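Local structure of giardin subunit alpha-1 (Giardia intestinalis, 4EVF) at residues 2-7 with 39-44; 89-94 with 244-249. The protein is a calcium- and phosphatidylserine-binding annexin involved in the parasite's attachment to the intestinal mucosa and in the cytoskeletal rearrangements between trophozoite and cyst. All blocks are in the same frame, centred on the assembly; numbering follows the deposited sequence.

Contact 1. Residues 2-7 with 39-44; sequences PKVTDI and AKAYVA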
loop_
_atom_site.group_PDB
_atom_site.type_symbol
_atom_site.label_atom_id
_atom_site.label_comp_id
_atom_site.label_asym_id
_atom_site.label_seq_id
_atom_site.Cartn_x
_atom_site.Cartn_y
_atom_site.Cartn_z
ATOM N N PRO A 2 11.032 -22.740 -13.481
ATOM C CA PRO A 2 11.802 -23.479 -12.481
ATOM C C PRO A 2 10.934 -24.040 -11.365
ATOM O O PRO A 2 9.940 -23.429 -10.976
ATOM C CB PRO A 2 12.760 -22.412 -11.926
ATOM C CG PRO A 2 12.681 -21.226 -12.918
ATOM C CD PRO A 2 11.853 -21.682 -14.084
ATOM N N LYS A 3 11.321 -25.205 -10.858
ATOM C CA LYS A 3 10.611 -25.841 -9.765
ATOM C C LYS A 3 10.829 -25.037 -8.490
ATOM O O LYS A 3 11.883 -24.432 -8.312
ATOM C CB LYS A 3 11.122 -27.275 -9.591
ATOM C CG LYS A 3 11.068 -28.094 -10.889
ATOM C CD LYS A 3 11.469 -29.552 -10.683
ATOM C CE LYS A 3 12.922 -29.814 -11.079
ATOM N NZ LYS A 3 13.230 -31.284 -11.143
ATOM N N VAL A 4 9.832 -25.023 -7.612
ATOM C CA VAL A 4 9.956 -24.299 -6.349
ATOM C C VAL A 4 11.155 -24.787 -5.534
ATOM O O VAL A 4 11.774 -24.010 -4.813
ATOM C CB VAL A 4 8.664 -24.361 -5.492
ATOM C CG1 VAL A 4 7.498 -23.690 -6.216
ATOM C CG2 VAL A 4 8.302 -25.797 -5.140
ATOM N N THR A 5 11.488 -26.070 -5.636
ATOM C CA THR A 5 12.639 -26.574 -4.899
ATOM C C THR A 5 13.927 -25.945 -5.431
ATOM O O THR A 5 14.848 -25.642 -4.671
ATOM C CB THR A 5 12.744 -28.114 -4.960
ATOM O OG1 THR A 5 12.596 -28.546 -6.319
ATOM C CG2 THR A 5 11.662 -28.761 -4.100
ATOM N N ASP A 6 13.986 -25.730 -6.740
ATOM C CA ASP A 6 15.175 -25.135 -7.333
ATOM C C ASP A 6 15.308 -23.643 -7.009
ATOM O O ASP A 6 16.410 -23.173 -6.737
ATOM C CB ASP A 6 15.218 -25.382 -8.838
ATOM C CG ASP A 6 15.554 -26.821 -9.178
ATOM O OD1 ASP A 6 16.431 -27.408 -8.505
ATOM O OD2 ASP A 6 14.939 -27.369 -10.112
ATOM N N ILE A 7 14.191 -22.917 -7.035
ATOM C CA ILE A 7 14.172 -21.531 -6.557
ATOM C C ILE A 7 14.572 -21.460 -5.091
ATOM O O ILE A 7 15.293 -20.549 -4.672
ATOM C CB ILE A 7 12.779 -20.897 -6.692
ATOM C CG1 ILE A 7 12.236 -21.089 -8.107
ATOM C CG2 ILE A 7 12.809 -19.410 -6.296
ATOM C CD1 ILE A 7 10.763 -20.780 -8.219
ATOM N N ALA A 39 8.553 -20.389 -0.188
ATOM C CA ALA A 39 8.845 -20.457 1.239
ATOM C C ALA A 39 8.504 -21.838 1.797
ATOM O O ALA A 39 9.185 -22.341 2.698
ATOM C CB ALA A 39 8.070 -19.393 1.988
ATOM N N LYS A 40 7.433 -22.439 1.279
ATOM C CA LYS A 40 7.080 -23.802 1.685
ATOM C C LYS A 40 8.152 -24.792 1.269
ATOM O O LYS A 40 8.536 -25.647 2.059
ATOM C CB LYS A 40 5.720 -24.242 1.131
ATOM C CG LYS A 40 4.529 -23.712 1.924
ATOM C CD LYS A 40 3.245 -24.418 1.526
ATOM C CE LYS A 40 3.284 -25.886 1.932
ATOM N NZ LYS A 40 2.721 -26.146 3.281
ATOM N N ALA A 41 8.636 -24.679 0.036
ATOM C CA ALA A 41 9.658 -25.597 -0.458
ATOM C C ALA A 41 10.911 -25.408 0.382
ATOM O O ALA A 41 11.603 -26.355 0.741
ATOM C CB ALA A 41 9.944 -25.336 -1.916
ATOM N N TYR A 42 11.176 -24.160 0.726
ATOM C CA TYR A 42 12.377 -23.840 1.468
ATOM C C TYR A 42 12.415 -24.517 2.833
ATOM O O TYR A 42 13.437 -25.094 3.222
ATOM C CB TYR A 42 12.508 -22.327 1.613
ATOM C CG TYR A 42 13.825 -21.920 2.220
ATOM C CD1 TYR A 42 14.910 -21.584 1.415
ATOM C CD2 TYR A 42 13.992 -21.887 3.596
ATOM C CE1 TYR A 42 16.132 -21.210 1.976
ATOM C CE2 TYR A 42 15.201 -21.510 4.162
ATOM C CZ TYR A 42 16.262 -21.177 3.350
ATOM O OH TYR A 42 17.458 -20.809 3.926
ATOM N N VAL A 43 11.313 -24.451 3.575
ATOM C CA VAL A 43 11.328 -24.987 4.930
ATOM C C VAL A 43 11.374 -26.520 4.892
ATOM O O VAL A 43 12.050 -27.139 5.707
ATOM C CB VAL A 43 10.157 -24.474 5.806
ATOM C CG1 VAL A 43 8.837 -25.071 5.353
ATOM C CG2 VAL A 43 10.414 -24.813 7.260
ATOM N N ALA A 44 10.667 -27.115 3.935
ATOM C CA ALA A 44 10.727 -28.561 3.719
ATOM C C ALA A 44 12.165 -29.010 3.424
ATOM O O ALA A 44 12.663 -29.980 4.006
ATOM C CB ALA A 44 9.789 -28.969 2.578
#

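Contact 2. Residues 89-94 with 244-249; sequences RNDHMA and DEKRMR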
loop_
_atom_site.group_PDB
_atom_site.type_symbol
_atom_site.label_atom_id
_atom_site.label_comp_id
_atom_site.label_asym_id
_atom_site.label_seq_id
_atom_site.Cartn_x
_atom_site.Cartn_y
_atom_site.Cartn_z
ATOM N N ARG A 89 1.697 7.054 19.270
ATOM C CA ARG A 89 0.964 8.120 18.595
ATOM C C ARG A 89 0.513 7.607 17.230
ATOM O O ARG A 89 1.302 6.989 16.515
ATOM C CB ARG A 89 1.898 9.304 18.410
ATOM C CG ARG A 89 1.252 10.668 18.347
ATOM C CD ARG A 89 2.349 11.729 18.525
ATOM N NE ARG A 89 3.636 11.060 18.716
ATOM C CZ ARG A 89 4.816 11.593 18.425
ATOM N NH1 ARG A 89 4.887 12.824 17.935
ATOM N NH2 ARG A 89 5.925 10.884 18.616
ATOM N N ASN A 90 -0.740 7.849 16.857
ATOM C CA ASN A 90 -1.245 7.283 15.602
ATOM C C ASN A 90 -0.335 7.597 14.410
ATOM O O ASN A 90 -0.038 8.759 14.149
ATOM C CB ASN A 90 -2.666 7.770 15.304
ATOM C CG ASN A 90 -3.698 7.264 16.315
ATOM O OD1 ASN A 90 -3.508 6.242 16.983
ATOM N ND2 ASN A 90 -4.797 7.985 16.425
ATOM N N ASP A 91 0.096 6.564 13.681
ATOM C CA ASP A 91 0.972 6.762 12.525
ATOM C C ASP A 91 0.135 6.958 11.265
ATOM O O ASP A 91 -0.198 5.993 10.579
ATOM C CB ASP A 91 1.937 5.571 12.360
ATOM C CG ASP A 91 3.093 5.862 11.387
ATOM O OD1 ASP A 91 2.933 6.718 10.486
ATOM O OD2 ASP A 91 4.172 5.224 11.519
ATOM N N HIS A 92 -0.209 8.208 10.945
ATOM C CA HIS A 92 -1.120 8.442 9.820
ATOM C C HIS A 92 -0.528 8.007 8.478
ATOM O O HIS A 92 -1.244 7.508 7.610
ATOM C CB HIS A 92 -1.565 9.911 9.756
ATOM C CG HIS A 92 -2.354 10.357 10.949
ATOM N ND1 HIS A 92 -2.941 11.601 11.031
ATOM C CD2 HIS A 92 -2.659 9.721 12.105
ATOM C CE1 HIS A 92 -3.563 11.718 12.190
ATOM N NE2 HIS A 92 -3.407 10.592 12.862
ATOM N N MET A 93 0.775 8.214 8.294
ATOM C CA MET A 93 1.401 7.778 7.061
ATOM C C MET A 93 1.241 6.272 6.905
ATOM O O MET A 93 0.874 5.792 5.836
ATOM C CB MET A 93 2.876 8.184 7.004
ATOM C CG MET A 93 3.064 9.676 6.707
ATOM S SD MET A 93 4.807 10.142 6.653
ATOM C CE MET A 93 5.264 9.890 8.364
ATOM N N ALA A 94 1.491 5.543 7.986
ATOM C CA ALA A 94 1.347 4.089 7.980
ATOM C C ALA A 94 -0.107 3.693 7.708
ATOM O O ALA A 94 -0.370 2.705 7.004
ATOM C CB ALA A 94 1.811 3.509 9.296
ATOM N N ASP A 244 12.126 7.884 2.964
ATOM C CA ASP A 244 11.412 7.225 4.047
ATOM C C ASP A 244 11.536 5.712 3.906
ATOM O O ASP A 244 10.780 5.092 3.146
ATOM C CB ASP A 244 9.929 7.615 3.985
ATOM C CG ASP A 244 9.139 7.105 5.168
ATOM O OD1 ASP A 244 9.568 6.128 5.831
ATOM O OD2 ASP A 244 8.073 7.686 5.441
ATOM N N GLU A 245 12.479 5.123 4.637
ATOM C CA GLU A 245 12.681 3.675 4.594
ATOM C C GLU A 245 11.484 2.894 5.131
ATOM O O GLU A 245 11.129 1.842 4.593
ATOM C CB GLU A 245 13.948 3.274 5.350
ATOM C CG GLU A 245 15.228 3.714 4.654
ATOM C CD GLU A 245 16.452 2.931 5.132
ATOM O OE1 GLU A 245 16.462 2.477 6.300
ATOM O OE2 GLU A 245 17.394 2.765 4.329
ATOM N N LYS A 246 10.858 3.407 6.183
ATOM C CA LYS A 246 9.754 2.672 6.807
ATOM C C LYS A 246 8.551 2.517 5.870
ATOM O O LYS A 246 7.991 1.427 5.771
ATOM C CB LYS A 246 9.352 3.292 8.149
ATOM C CG LYS A 246 10.494 3.333 9.155
ATOM C CD LYS A 246 10.008 3.049 10.562
ATOM C CE LYS A 246 8.988 4.074 11.017
ATOM N NZ LYS A 246 8.004 3.490 11.986
ATOM N N ARG A 247 8.184 3.595 5.176
ATOM C CA ARG A 247 7.135 3.535 4.153
ATOM C C ARG A 247 7.499 2.619 2.993
ATOM O O ARG A 247 6.655 1.871 2.498
ATOM C CB ARG A 247 6.829 4.923 3.589
ATOM C CG ARG A 247 5.972 4.889 2.323
ATOM C CD ARG A 247 4.607 5.532 2.562
ATOM N NE ARG A 247 4.728 6.972 2.547
ATOM C CZ ARG A 247 3.809 7.833 2.969
ATOM N NH1 ARG A 247 2.647 7.432 3.481
ATOM N NH2 ARG A 247 4.076 9.119 2.878
ATOM N N MET A 248 8.738 2.690 2.531
ATOM C CA MET A 248 9.118 1.860 1.401
ATOM C C MET A 248 9.053 0.390 1.785
ATOM O O MET A 248 8.676 -0.450 0.966
ATOM C CB MET A 248 10.490 2.245 0.836
ATOM C CG MET A 248 10.441 3.501 -0.044
ATOM S SD MET A 248 9.147 3.487 -1.310
ATOM C CE MET A 248 9.881 2.333 -2.479
ATOM N N ARG A 249 9.376 0.094 3.036
ATOM C CA ARG A 249 9.338 -1.286 3.511
ATOM C C ARG A 249 7.896 -1.778 3.644
ATOM O O ARG A 249 7.577 -2.913 3.275
ATOM C CB ARG A 249 10.068 -1.433 4.847
ATOM C CG ARG A 249 9.931 -2.834 5.423
ATOM C CD ARG A 249 9.709 -2.809 6.927
ATOM N NE ARG A 249 9.131 -4.066 7.410
ATOM C CZ ARG A 249 8.987 -4.376 8.694
ATOM N NH1 ARG A 249 9.398 -3.532 9.625
ATOM N NH2 ARG A 249 8.448 -5.537 9.045
HETATM O O HOH W 1 6.125 5.425 10.030
#

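Contact 1. Residues 2-7 with 39-44
Val4 and Ala41 meet methyl against methyl, with no flat group between them. The ring nearest the contact, that of Tyr42, hangs from the neighbouring position of the second helix and lies against Ala8, Lys12 and Ile15 further along helix 4-16. Its plane is inclined at about 55° to the ring of Tyr46, and its OH is hydrogen-bonded to Asp53 OD2. Tyr42 thus carries the packing of helix 32-46 on helix 4-16 further along the latter, beyond the first-turn contact made by Ala41. Both helices lie in the predicted first annexin repeat, within the all-helical annexin fold.

Ala41 is the centre of this small, apolar contact, and most of the buried surface belongs to it. Its CB points at the first turn of helix 4-16, where backbone as well as side chain receives it. CG2 of Val4 is the closest atom, 3.6 Å from Ala41 CB, and the carbonyl O of Val4 comes almost as near, 3.7 Å from that CB. Thr5 completes the seat from beside it: its backbone N is 4.1 Å and its CG2 4.4 Å from Ala41 CB. With so short a side chain between them, the helices come close, and the CA atoms of Thr5 and Ala41 are 5.4 Å apart. No hydrogen bond crosses here.

The rotation of Val4 decides which methyl does the touching. CG1 stands anti to the carbonyl carbon (chi1 -63°) and is turned off the contact, whereas CG2, held between the backbone N and the carbonyl carbon, faces helix 32-46. Behind this seat, the first turn is fastened by the backbone bond from Ile7 N to Lys3 O, 3.0 Å long.

Contact 2. Residues 89-94 with 244-249
Met93 and Arg247 cross at about a right angle and form the close part of this bridge between the predicted second and fourth annexin repeats. The guanidinium lies beside the methionine stem: NH1 of Arg247 is 3.6 Å from Met93 CB, while its NH2 stands 4.0 Å from Met93 SD. Met93 O approaches the same NH1 obliquely at 3.4 Å. Bends at chi2 (115°) and chi3 (78°) bring the arginine chain round to this position, and its NH1 forms a salt bridge with Asp97, one turn beyond Met93.

The other side, with exposed Lys246, is looser. Asp91 OD2 and Lys246 NZ remain 4.2 Å apart, beyond a salt bridge; the water between them makes a tentative link, doubtfully short to Asp91 OD2 (2.5 Å) and weak to Lys246 NZ. Each helix has its own aspartate N-cap: Asp91 OD1 takes Ala94 N, and Asp244 OD1 takes Arg247 N, both from well above the carboxylate plane.

Arg247, buried and paired with Asp97, probably stays positively charged while the aliphatic Met93 stem packs on it; the Asp91-Lys246 attraction is probably slight, an arrangement consistent with the hydrophilic pore between annexin repeats 2 and 4.

Overall arrangement
From the N terminus, the chain runs through helix 4-16 and helix 20-28 before helix 32-46 returns to the start, where contact 1 closes a short loop of 31 intervening residues within the predicted first repeat. The chain then passes through helices 50-57, 62-70 and 74-87 to reach residues 89-94. Contact 2 closes a far longer loop, of 149 residues, that takes in the rest of the predicted second repeat, the third and the beginning of the fourth. The loops follow in series, neither nesting nor crossing. Contact 1 is peripheral and intra-repeat, contact 2 nearer the middle and inter-repeat; their centres lie 32 Å apart.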